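Local coordinates for putative oxidoreductase molybdopterin-binding subunit (Sulfolobus tokodaii, PDB 4ZOH), which probably acts as the molybdopterin-binding, catalytic subunit of an aldehyde oxidase-like molybdenum enzyme, carrying the cofactor as pterin cytosine dinucleotide, at residues Phe33-Arg38 against Tyr89-Leu94; Leu149-Thr154 against Lys691-Lys696; Leu155-Val160 against Gly339-Glu344. All blocks are in the same frame, centred on the assembly; numbering follows the deposited sequence.

Contact 1: residues Phe33-Arg38 against Tyr89-Leu94; sequences FVAFVR and YEAYDL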
loop_
_atom_site.group_PDB
_atom_site.type_symbol
_atom_site.label_atom_id
_atom_site.label_comp_id
_atom_site.label_asym_id
_atom_site.label_seq_id
_atom_site.Cartn_x
_atom_site.Cartn_y
_atom_site.Cartn_z
ATOM N N PHE A 33 5.235 -14.436 -2.200
ATOM C CA PHE A 33 4.159 -15.077 -2.952
ATOM C C PHE A 33 3.947 -16.497 -2.478
ATOM O O PHE A 33 4.918 -17.222 -2.248
ATOM C CB PHE A 33 4.398 -15.021 -4.462
ATOM C CG PHE A 33 3.167 -15.324 -5.236
ATOM C CD1 PHE A 33 2.866 -16.660 -5.624
ATOM C CD2 PHE A 33 2.205 -14.281 -5.494
ATOM C CE1 PHE A 33 1.678 -16.938 -6.304
ATOM C CE2 PHE A 33 1.010 -14.571 -6.160
ATOM C CZ PHE A 33 0.758 -15.900 -6.584
ATOM N N VAL A 34 2.675 -16.867 -2.332
ATOM C CA VAL A 34 2.228 -18.163 -1.767
ATOM C C VAL A 34 1.455 -18.943 -2.835
ATOM O O VAL A 34 0.528 -18.406 -3.447
ATOM C CB VAL A 34 1.367 -17.899 -0.499
ATOM C CG1 VAL A 34 0.797 -19.164 0.158
ATOM C CG2 VAL A 34 2.181 -17.115 0.551
ATOM N N ALA A 35 1.814 -20.204 -3.051
ATOM C CA ALA A 35 1.016 -21.078 -3.915
ATOM C C ALA A 35 0.715 -22.362 -3.147
ATOM O O ALA A 35 1.507 -22.759 -2.265
ATOM C CB ALA A 35 1.763 -21.340 -5.232
ATOM N N PHE A 36 -0.410 -23.009 -3.471
ATOM C CA PHE A 36 -0.773 -24.266 -2.872
ATOM C C PHE A 36 -0.532 -25.454 -3.797
ATOM O O PHE A 36 -0.847 -25.388 -4.982
ATOM C CB PHE A 36 -2.209 -24.240 -2.354
ATOM C CG PHE A 36 -2.419 -23.240 -1.278
ATOM C CD1 PHE A 36 -2.586 -23.659 0.076
ATOM C CD2 PHE A 36 -2.448 -21.849 -1.583
ATOM C CE1 PHE A 36 -2.771 -22.748 1.099
ATOM C CE2 PHE A 36 -2.643 -20.931 -0.535
ATOM C CZ PHE A 36 -2.790 -21.367 0.797
ATOM N N VAL A 37 0.074 -26.522 -3.251
ATOM C CA VAL A 37 0.131 -27.849 -3.894
ATOM C C VAL A 37 -1.231 -28.464 -3.643
ATOM O O VAL A 37 -1.771 -28.360 -2.525
ATOM C CB VAL A 37 1.254 -28.769 -3.293
ATOM C CG1 VAL A 37 1.350 -30.123 -4.037
ATOM C CG2 VAL A 37 2.616 -28.058 -3.324
ATOM N N ARG A 38 -1.815 -29.046 -4.686
ATOM C CA ARG A 38 -3.201 -29.635 -4.585
ATOM C C ARG A 38 -3.236 -31.141 -4.901
ATOM O O ARG A 38 -2.352 -31.636 -5.650
ATOM C CB ARG A 38 -4.136 -28.902 -5.562
ATOM C CG ARG A 38 -4.418 -27.473 -5.076
ATOM C CD ARG A 38 -5.040 -26.640 -6.215
ATOM N NE ARG A 38 -5.045 -25.231 -5.875
ATOM C CZ ARG A 38 -5.841 -24.630 -5.026
ATOM N NH1 ARG A 38 -6.800 -25.266 -4.392
ATOM N NH2 ARG A 38 -5.704 -23.304 -4.848
ATOM N N TYR A 89 6.515 -16.601 -10.072
ATOM C CA TYR A 89 7.191 -17.458 -11.019
ATOM C C TYR A 89 7.999 -18.486 -10.254
ATOM O O TYR A 89 7.939 -19.659 -10.574
ATOM C CB TYR A 89 8.111 -16.631 -11.966
ATOM C CG TYR A 89 7.330 -15.882 -13.057
ATOM C CD1 TYR A 89 7.378 -16.317 -14.408
ATOM C CD2 TYR A 89 6.520 -14.743 -12.762
ATOM C CE1 TYR A 89 6.684 -15.615 -15.418
ATOM C CE2 TYR A 89 5.840 -14.044 -13.774
ATOM C CZ TYR A 89 5.916 -14.497 -15.093
ATOM O OH TYR A 89 5.232 -13.864 -16.113
ATOM N N GLU A 90 8.704 -18.037 -9.210
ATOM C CA GLU A 90 9.548 -18.911 -8.413
ATOM C C GLU A 90 8.725 -19.776 -7.526
ATOM O O GLU A 90 9.077 -20.942 -7.331
ATOM C CB GLU A 90 10.579 -18.118 -7.601
ATOM C CG GLU A 90 11.567 -17.411 -8.534
ATOM C CD GLU A 90 12.697 -16.688 -7.803
ATOM O OE1 GLU A 90 12.778 -16.835 -6.564
ATOM O OE2 GLU A 90 13.502 -15.970 -8.441
ATOM N N ALA A 91 7.591 -19.258 -7.049
ATOM C CA ALA A 91 6.633 -20.085 -6.292
ATOM C C ALA A 91 6.205 -21.303 -7.112
ATOM O O ALA A 91 6.131 -22.440 -6.583
ATOM C CB ALA A 91 5.422 -19.297 -5.789
ATOM N N TYR A 92 5.947 -21.096 -8.412
ATOM C CA TYR A 92 5.450 -22.224 -9.192
ATOM C C TYR A 92 6.585 -23.173 -9.577
ATOM O O TYR A 92 6.342 -24.352 -9.679
ATOM C CB TYR A 92 4.505 -21.803 -10.327
ATOM C CG TYR A 92 3.087 -21.509 -9.760
ATOM C CD1 TYR A 92 2.794 -20.230 -9.190
ATOM C CD2 TYR A 92 2.046 -22.475 -9.764
ATOM C CE1 TYR A 92 1.533 -19.908 -8.666
ATOM C CE2 TYR A 92 0.755 -22.170 -9.215
ATOM C CZ TYR A 92 0.511 -20.862 -8.672
ATOM O OH TYR A 92 -0.694 -20.433 -8.117
ATOM N N ASP A 93 7.809 -22.666 -9.719
ATOM C CA ASP A 93 8.994 -23.534 -9.799
ATOM C C ASP A 93 9.050 -24.401 -8.553
ATOM O O ASP A 93 9.135 -25.611 -8.667
ATOM C CB ASP A 93 10.301 -22.734 -9.903
ATOM C CG ASP A 93 10.375 -21.949 -11.110
ATOM O OD1 ASP A 93 9.679 -22.316 -12.076
ATOM O OD2 ASP A 93 11.148 -20.944 -11.119
ATOM N N LEU A 94 8.958 -23.777 -7.366
ATOM C CA LEU A 94 9.038 -24.507 -6.115
ATOM C C LEU A 94 7.962 -25.559 -5.941
ATOM O O LEU A 94 8.207 -26.577 -5.295
ATOM C CB LEU A 94 9.050 -23.534 -4.945
ATOM C CG LEU A 94 9.326 -24.057 -3.534
ATOM C CD1 LEU A 94 10.663 -24.783 -3.422
ATOM C CD2 LEU A 94 9.319 -22.847 -2.635
HETATM O O HOH W 1 -0.885 -19.143 -5.767
#
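Ala35 and Phe33, alternate residues on one face of strand 32-38, meet Ala91 and Tyr92 of helix 88-95. The tight part is apolar, with Phe33, Ala35 and Ala91 buried. Ala35 CB sits over one face of the Tyr92 ring, 4.0 Å from its centroid and displaced toward the rim on the hydroxyl side. This is a CH-pi contact. The edge of the Phe33 ring is turned to Ala91, with CD1 3.7 Å from Ala91 CB. The next ring atom, Phe33 CE1, lies 3.8 Å from Tyr92 CE1. The Phe33 CG is anti to the backbone N, and this chi1 of -164° brings the ring edge to Ala91 CB. Ala35 CB and Ala91 CB face each other at 4.2 Å. The small methyls let strand and helix axes approach to 7.9 Å.

The looser side lies at the hydroxyl of Tyr92. Here one water bridges the segments. It donates to Val34 O at 2.8 Å and to Tyr92 OH at 2.7 Å. The same hydroxyl is hydrogen-bonded to Glu247, so it has two partners, the water and Glu247. Tyr92 stays partly exposed; an aromatic side chain of another protein chain meets its ring.

The helix follows strand 79-85, the antiparallel neighbour of 32-38, and its short segment runs in roughly the same direction as strand 33-38, at 32°. It packs on the sheet as one layer of an alpha/beta arrangement, in the a/b hammerhead domain of the aldehyde oxidase and xanthine dehydrogenase family.

Contact 2: residues Leu149-Thr154 against Lys691-Lys696; sequences LTISDT and KKRITK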
loop_
_atom_site.group_PDB
_atom_site.type_symbol
_atom_site.label_atom_id
_atom_site.label_comp_id
_atom_site.label_asym_id
_atom_site.label_seq_id
_atom_site.Cartn_x
_atom_site.Cartn_y
_atom_site.Cartn_z
ATOM N N LEU A 149 -54.237 -38.871 -13.421
ATOM C CA LEU A 149 -53.016 -39.258 -14.090
ATOM C C LEU A 149 -51.813 -38.850 -13.226
ATOM O O LEU A 149 -51.843 -37.812 -12.508
ATOM C CB LEU A 149 -52.940 -38.463 -15.428
ATOM C CG LEU A 149 -51.935 -38.982 -16.454
ATOM C CD1 LEU A 149 -51.779 -40.494 -16.297
ATOM C CD2 LEU A 149 -52.380 -38.640 -17.864
ATOM N N THR A 150 -50.744 -39.626 -13.349
ATOM C CA THR A 150 -49.474 -39.223 -12.797
ATOM C C THR A 150 -48.378 -39.398 -13.803
ATOM O O THR A 150 -48.374 -40.355 -14.603
ATOM C CB THR A 150 -49.096 -39.957 -11.454
ATOM O OG1 THR A 150 -48.767 -41.325 -11.722
ATOM C CG2 THR A 150 -50.198 -39.859 -10.512
ATOM N N ILE A 151 -47.410 -38.482 -13.710
ATOM C CA ILE A 151 -46.261 -38.451 -14.621
ATOM C C ILE A 151 -44.984 -38.551 -13.806
ATOM O O ILE A 151 -44.859 -37.869 -12.818
ATOM C CB ILE A 151 -46.208 -37.094 -15.458
ATOM C CG1 ILE A 151 -47.582 -36.702 -16.090
ATOM C CG2 ILE A 151 -45.068 -37.092 -16.502
ATOM C CD1 ILE A 151 -47.970 -37.538 -17.267
ATOM N N SER A 152 -44.005 -39.318 -14.290
ATOM C CA SER A 152 -42.741 -39.500 -13.550
ATOM C C SER A 152 -41.566 -39.304 -14.435
ATOM O O SER A 152 -41.608 -39.712 -15.568
ATOM C CB SER A 152 -42.657 -40.924 -12.980
ATOM O OG SER A 152 -43.597 -40.980 -11.961
ATOM N N ASP A 153 -40.503 -38.708 -13.896
ATOM C CA ASP A 153 -39.199 -38.700 -14.564
ATOM C C ASP A 153 -38.103 -38.240 -13.564
ATOM O O ASP A 153 -38.378 -37.954 -12.413
ATOM C CB ASP A 153 -39.233 -37.752 -15.803
ATOM C CG ASP A 153 -38.377 -38.238 -16.914
ATOM O OD1 ASP A 153 -38.765 -38.037 -18.081
ATOM O OD2 ASP A 153 -37.338 -38.877 -16.654
ATOM N N THR A 154 -36.864 -38.231 -14.029
ATOM C CA THR A 154 -35.753 -37.713 -13.244
ATOM C C THR A 154 -35.151 -36.475 -13.959
ATOM O O THR A 154 -34.718 -36.580 -15.093
ATOM C CB THR A 154 -34.739 -38.852 -13.017
ATOM O OG1 THR A 154 -35.361 -39.792 -12.120
ATOM C CG2 THR A 154 -33.426 -38.347 -12.428
ATOM N N LYS A 691 -39.110 -32.381 -30.485
ATOM C CA LYS A 691 -39.763 -32.023 -29.288
ATOM C C LYS A 691 -39.663 -33.443 -28.684
ATOM O O LYS A 691 -40.393 -34.355 -29.071
ATOM C CB LYS A 691 -41.204 -31.579 -29.591
ATOM C CG LYS A 691 -41.577 -31.542 -31.082
ATOM C CD LYS A 691 -42.935 -30.912 -31.333
ATOM C CE LYS A 691 -42.799 -29.555 -32.007
ATOM N NZ LYS A 691 -43.855 -28.603 -31.530
ATOM N N LYS A 692 -38.605 -33.647 -27.888
ATOM C CA LYS A 692 -38.492 -34.735 -26.943
ATOM C C LYS A 692 -38.395 -34.056 -25.599
ATOM O O LYS A 692 -38.140 -32.847 -25.502
ATOM C CB LYS A 692 -37.219 -35.564 -27.106
ATOM C CG LYS A 692 -36.560 -35.617 -28.468
ATOM C CD LYS A 692 -35.271 -36.435 -28.325
ATOM C CE LYS A 692 -34.055 -35.551 -28.035
ATOM N NZ LYS A 692 -32.708 -36.153 -28.309
ATOM N N ARG A 693 -38.557 -34.844 -24.547
ATOM C CA ARG A 693 -38.418 -34.339 -23.225
ATOM C C ARG A 693 -36.937 -34.003 -22.960
ATOM O O ARG A 693 -36.035 -34.767 -23.304
ATOM C CB ARG A 693 -38.956 -35.350 -22.213
ATOM C CG ARG A 693 -39.347 -34.671 -20.905
ATOM C CD ARG A 693 -39.922 -35.696 -19.963
ATOM N NE ARG A 693 -41.345 -35.930 -20.186
ATOM C CZ ARG A 693 -42.047 -36.892 -19.600
ATOM N NH1 ARG A 693 -41.493 -37.724 -18.717
ATOM N NH2 ARG A 693 -43.321 -37.003 -19.868
ATOM N N ILE A 694 -36.684 -32.833 -22.418
ATOM C CA ILE A 694 -35.291 -32.503 -21.947
ATOM C C ILE A 694 -35.171 -32.752 -20.424
ATOM O O ILE A 694 -35.950 -32.173 -19.639
ATOM C CB ILE A 694 -34.953 -31.037 -22.270
ATOM C CG1 ILE A 694 -34.986 -30.851 -23.797
ATOM C CG2 ILE A 694 -33.589 -30.607 -21.654
ATOM C CD1 ILE A 694 -34.837 -29.399 -24.200
ATOM N N THR A 695 -34.251 -33.631 -20.035
ATOM C CA THR A 695 -34.156 -34.086 -18.630
ATOM C C THR A 695 -32.852 -33.616 -17.999
ATOM O O THR A 695 -32.716 -33.629 -16.786
ATOM C CB THR A 695 -34.223 -35.647 -18.481
ATOM O OG1 THR A 695 -33.254 -36.238 -19.337
ATOM C CG2 THR A 695 -35.601 -36.218 -18.836
ATOM N N LYS A 696 -31.896 -33.194 -18.818
ATOM C CA LYS A 696 -30.598 -32.754 -18.292
ATOM C C LYS A 696 -30.021 -31.539 -19.041
ATOM O O LYS A 696 -30.415 -31.290 -20.171
ATOM C CB LYS A 696 -29.617 -33.921 -18.318
ATOM C CG LYS A 696 -29.423 -34.543 -19.677
ATOM C CD LYS A 696 -28.003 -35.115 -19.838
ATOM C CE LYS A 696 -27.958 -36.628 -19.920
ATOM N NZ LYS A 696 -28.538 -37.164 -21.183
#
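Asp153 and Arg693 form the one salt bridge between segments 149-154 and 691-696, the first on strand 149-161 and the second in the loop after helix 673-688. The strand is an outermost strand, within this chain, of a mixed five-stranded sheet, and the C-terminal part of the chain passes alongside it.

The charged contact is single-pronged. Arg693 NH1 donates to Asp153 OD1 at 2.8 Å, with a nearly straight N-H...O angle of 162°. The oxygen lies close to the guanidinium plane and is met on its anti side, a little out of the carboxylate plane. The two planes are 65° apart, so the groups do not pair side by side. Arg693 starts extended and bends at chi3 (-85°), which swings NH1 round to the acid. Its NH2 also has a long, weak ion pair with Glu353 on helix 336-353.

A second polar bond stays within the strand. Asp153 OD2 accepts from Thr154 N at 2.7 Å. Each carboxylate oxygen therefore has its own donor, and the group is held against rotation. With alanine at Asp153, Arg693 NH1 would probably lose its carboxylate and Thr154 N this side-chain acceptor, and the guanidinium would be held less firmly.

The remaining contacts are van der Waals. Ile151 CG2 touches Arg693 NH2 at 3.8 Å, while the Ile151 side chain also reaches Ile349 of helix 336-353. The methyl of Thr695 packs against the carboxylate, its CG2 3.7 Å from Asp153 OD1, and the two side chains cross at about a right angle. Next to it, Thr695 CB rests 3.5 Å from Thr154 O.

Contact 3: residues Leu155-Val160 against Gly339-Glu344; sequences LINQRV and GIYFIE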
loop_
_atom_site.group_PDB
_atom_site.type_symbol
_atom_site.label_atom_id
_atom_site.label_comp_id
_atom_site.label_asym_id
_atom_site.label_seq_id
_atom_site.Cartn_x
_atom_site.Cartn_y
_atom_site.Cartn_z
ATOM N N LEU A 155 -35.166 -35.333 -13.285
ATOM C CA LEU A 155 -34.610 -34.089 -13.838
ATOM C C LEU A 155 -33.295 -33.790 -13.165
ATOM O O LEU A 155 -33.204 -33.866 -11.953
ATOM C CB LEU A 155 -35.570 -32.919 -13.590
ATOM C CG LEU A 155 -37.015 -33.032 -14.037
ATOM C CD1 LEU A 155 -37.787 -31.780 -13.646
ATOM C CD2 LEU A 155 -37.043 -33.351 -15.532
ATOM N N ILE A 156 -32.299 -33.429 -13.963
ATOM C CA ILE A 156 -31.032 -33.043 -13.505
ATOM C C ILE A 156 -30.792 -31.519 -13.676
ATOM O O ILE A 156 -31.075 -30.923 -14.747
ATOM C CB ILE A 156 -29.965 -33.801 -14.257
ATOM C CG1 ILE A 156 -30.202 -35.307 -14.069
ATOM C CG2 ILE A 156 -28.571 -33.281 -13.843
ATOM C CD1 ILE A 156 -29.043 -36.190 -14.495
ATOM N N ASN A 157 -30.229 -30.921 -12.619
ATOM C CA ASN A 157 -29.722 -29.578 -12.623
ATOM C C ASN A 157 -28.257 -29.734 -12.365
ATOM O O ASN A 157 -27.836 -30.027 -11.232
ATOM C CB ASN A 157 -30.512 -28.775 -11.580
ATOM C CG ASN A 157 -30.265 -27.256 -11.675
ATOM O OD1 ASN A 157 -29.148 -26.785 -11.371
ATOM N ND2 ASN A 157 -31.344 -26.465 -11.998
ATOM N N GLN A 158 -27.473 -29.623 -13.423
ATOM C CA GLN A 158 -26.098 -30.102 -13.384
ATOM C C GLN A 158 -25.184 -29.178 -12.574
ATOM O O GLN A 158 -25.537 -28.021 -12.288
ATOM C CB GLN A 158 -25.531 -30.277 -14.801
ATOM C CG GLN A 158 -24.988 -29.013 -15.531
ATOM C CD GLN A 158 -26.024 -27.948 -15.968
ATOM O OE1 GLN A 158 -27.103 -27.788 -15.404
ATOM N NE2 GLN A 158 -25.638 -27.161 -16.977
ATOM N N ARG A 159 -24.000 -29.673 -12.218
ATOM C CA ARG A 159 -22.991 -28.819 -11.552
ATOM C C ARG A 159 -22.495 -27.673 -12.504
ATOM O O ARG A 159 -22.175 -27.930 -13.634
ATOM C CB ARG A 159 -21.815 -29.681 -11.235
ATOM C CG ARG A 159 -20.922 -29.111 -10.159
ATOM C CD ARG A 159 -19.956 -30.242 -9.713
ATOM N NE ARG A 159 -19.265 -29.915 -8.472
ATOM C CZ ARG A 159 -19.811 -29.957 -7.272
ATOM N NH1 ARG A 159 -19.092 -29.582 -6.202
ATOM N NH2 ARG A 159 -21.074 -30.328 -7.113
ATOM N N VAL A 160 -22.356 -26.465 -11.997
ATOM C CA VAL A 160 -21.697 -25.407 -12.805
ATOM C C VAL A 160 -20.609 -24.741 -11.942
ATOM O O VAL A 160 -20.518 -25.040 -10.751
ATOM C CB VAL A 160 -22.736 -24.326 -13.247
ATOM C CG1 VAL A 160 -23.776 -24.920 -14.239
ATOM C CG2 VAL A 160 -23.409 -23.745 -12.019
ATOM N N GLY A 339 -34.854 -25.403 -7.541
ATOM C CA GLY A 339 -36.256 -25.601 -7.131
ATOM C C GLY A 339 -37.290 -25.039 -8.139
ATOM O O GLY A 339 -38.202 -25.763 -8.506
ATOM N N ILE A 340 -37.197 -23.740 -8.500
ATOM C CA ILE A 340 -37.984 -23.151 -9.611
ATOM C C ILE A 340 -37.780 -23.930 -10.942
ATOM O O ILE A 340 -38.749 -24.241 -11.617
ATOM C CB ILE A 340 -37.737 -21.625 -9.757
ATOM C CG1 ILE A 340 -38.111 -20.879 -8.486
ATOM C CG2 ILE A 340 -38.394 -21.021 -11.041
ATOM C CD1 ILE A 340 -39.542 -21.186 -8.012
ATOM N N TYR A 341 -36.548 -24.311 -11.287
ATOM C CA TYR A 341 -36.307 -25.090 -12.480
ATOM C C TYR A 341 -37.126 -26.406 -12.443
ATOM O O TYR A 341 -37.771 -26.776 -13.455
ATOM C CB TYR A 341 -34.833 -25.411 -12.608
ATOM C CG TYR A 341 -34.438 -26.554 -13.556
ATOM C CD1 TYR A 341 -34.333 -26.361 -14.922
ATOM C CD2 TYR A 341 -34.104 -27.844 -13.052
ATOM C CE1 TYR A 341 -33.949 -27.415 -15.789
ATOM C CE2 TYR A 341 -33.720 -28.883 -13.904
ATOM C CZ TYR A 341 -33.634 -28.680 -15.277
ATOM O OH TYR A 341 -33.187 -29.750 -16.153
ATOM N N PHE A 342 -37.056 -27.120 -11.291
ATOM C CA PHE A 342 -37.832 -28.320 -11.119
ATOM C C PHE A 342 -39.336 -28.119 -11.326
ATOM O O PHE A 342 -39.885 -28.815 -12.185
ATOM C CB PHE A 342 -37.476 -29.052 -9.798
ATOM C CG PHE A 342 -36.045 -29.642 -9.789
ATOM C CD1 PHE A 342 -35.559 -30.316 -10.858
ATOM C CD2 PHE A 342 -35.224 -29.480 -8.688
ATOM C CE1 PHE A 342 -34.270 -30.866 -10.845
ATOM C CE2 PHE A 342 -33.957 -30.026 -8.650
ATOM C CZ PHE A 342 -33.457 -30.690 -9.731
ATOM N N ILE A 343 -39.988 -27.192 -10.609
ATOM C CA ILE A 343 -41.405 -27.013 -10.778
ATOM C C ILE A 343 -41.767 -26.519 -12.214
ATOM O O ILE A 343 -42.755 -26.984 -12.789
ATOM C CB ILE A 343 -42.079 -26.152 -9.671
ATOM C CG1 ILE A 343 -43.622 -26.264 -9.751
ATOM C CG2 ILE A 343 -41.621 -24.673 -9.647
ATOM C CD1 ILE A 343 -44.151 -27.701 -9.639
ATOM N N GLU A 344 -40.958 -25.625 -12.805
ATOM C CA GLU A 344 -41.260 -25.069 -14.145
ATOM C C GLU A 344 -41.028 -26.071 -15.254
ATOM O O GLU A 344 -41.769 -26.091 -16.254
ATOM C CB GLU A 344 -40.538 -23.748 -14.389
ATOM C CG GLU A 344 -40.924 -22.667 -13.441
ATOM C CD GLU A 344 -42.403 -22.320 -13.610
ATOM O OE1 GLU A 344 -42.745 -21.866 -14.738
ATOM O OE2 GLU A 344 -43.196 -22.558 -12.635
#
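The rings of Tyr341 and Phe342 are the flat groups that helix 336-353 sets against Leu155, Ile156 and Asn157. At the edge of the Phe342 ring, near its plane, lies Ile156 N. The CE1 atom of Phe342 also touches Leu155 at two points, 3.7 Å from CB and 3.4 Å from O. The CZ atom of Phe342 meets Asn157 CB at 4.0 Å. The Tyr341 ring is met at a slant by the amide of Asn157, whose plane stands 82° from it. Asn157 ND2 is 3.3 Å from Tyr341 CD2 and slightly farther from CG.

Tyr341 CG is anti to the backbone N (chi1 162°), which carries the ring out toward the strand and its hydroxyl up to Ile156. The Tyr341 OH lies 2.8 Å from Ile156 O, within reach of a weak hydrogen bond. Beyond Phe342, Leu155 continues along the same helix to Ile346 and Ile349. The short segments of strand and helix run nearly antiparallel, at 151°, with axes 9.4 Å apart.

Asn157 OD1 is hydrogen-bonded to Gln617 of helix 600-619. The chemistry is thus mostly close packing of rings on a strand, with little hydrogen bonding across it. This suggests that the helix rests on the strand here mainly through close packing, within the molybdopterin-binding domain, while the asparagine ties the strand to a third element.

Contacts 2 and 3 are neighbours, with centres about 13 Å apart. They share strand 149-161, contact 2 using its first half and contact 3 its second. They touch directly, because Thr695 O probably accepts a hydrogen bond from Ile156 N at 2.9 Å. The C-terminal loop and helix 336-353 both pack along this strand, an outermost one of its sheet within this chain. Contact 1 comes first along the chain and is separate: its centre is about 38 Å from that of contact 3 and 48 Å from that of contact 2. It lies in the hammerhead domain and uses a different sheet. Both segments of contact 3 fall between those of contact 2, so the C-terminal chain returns to an early strand.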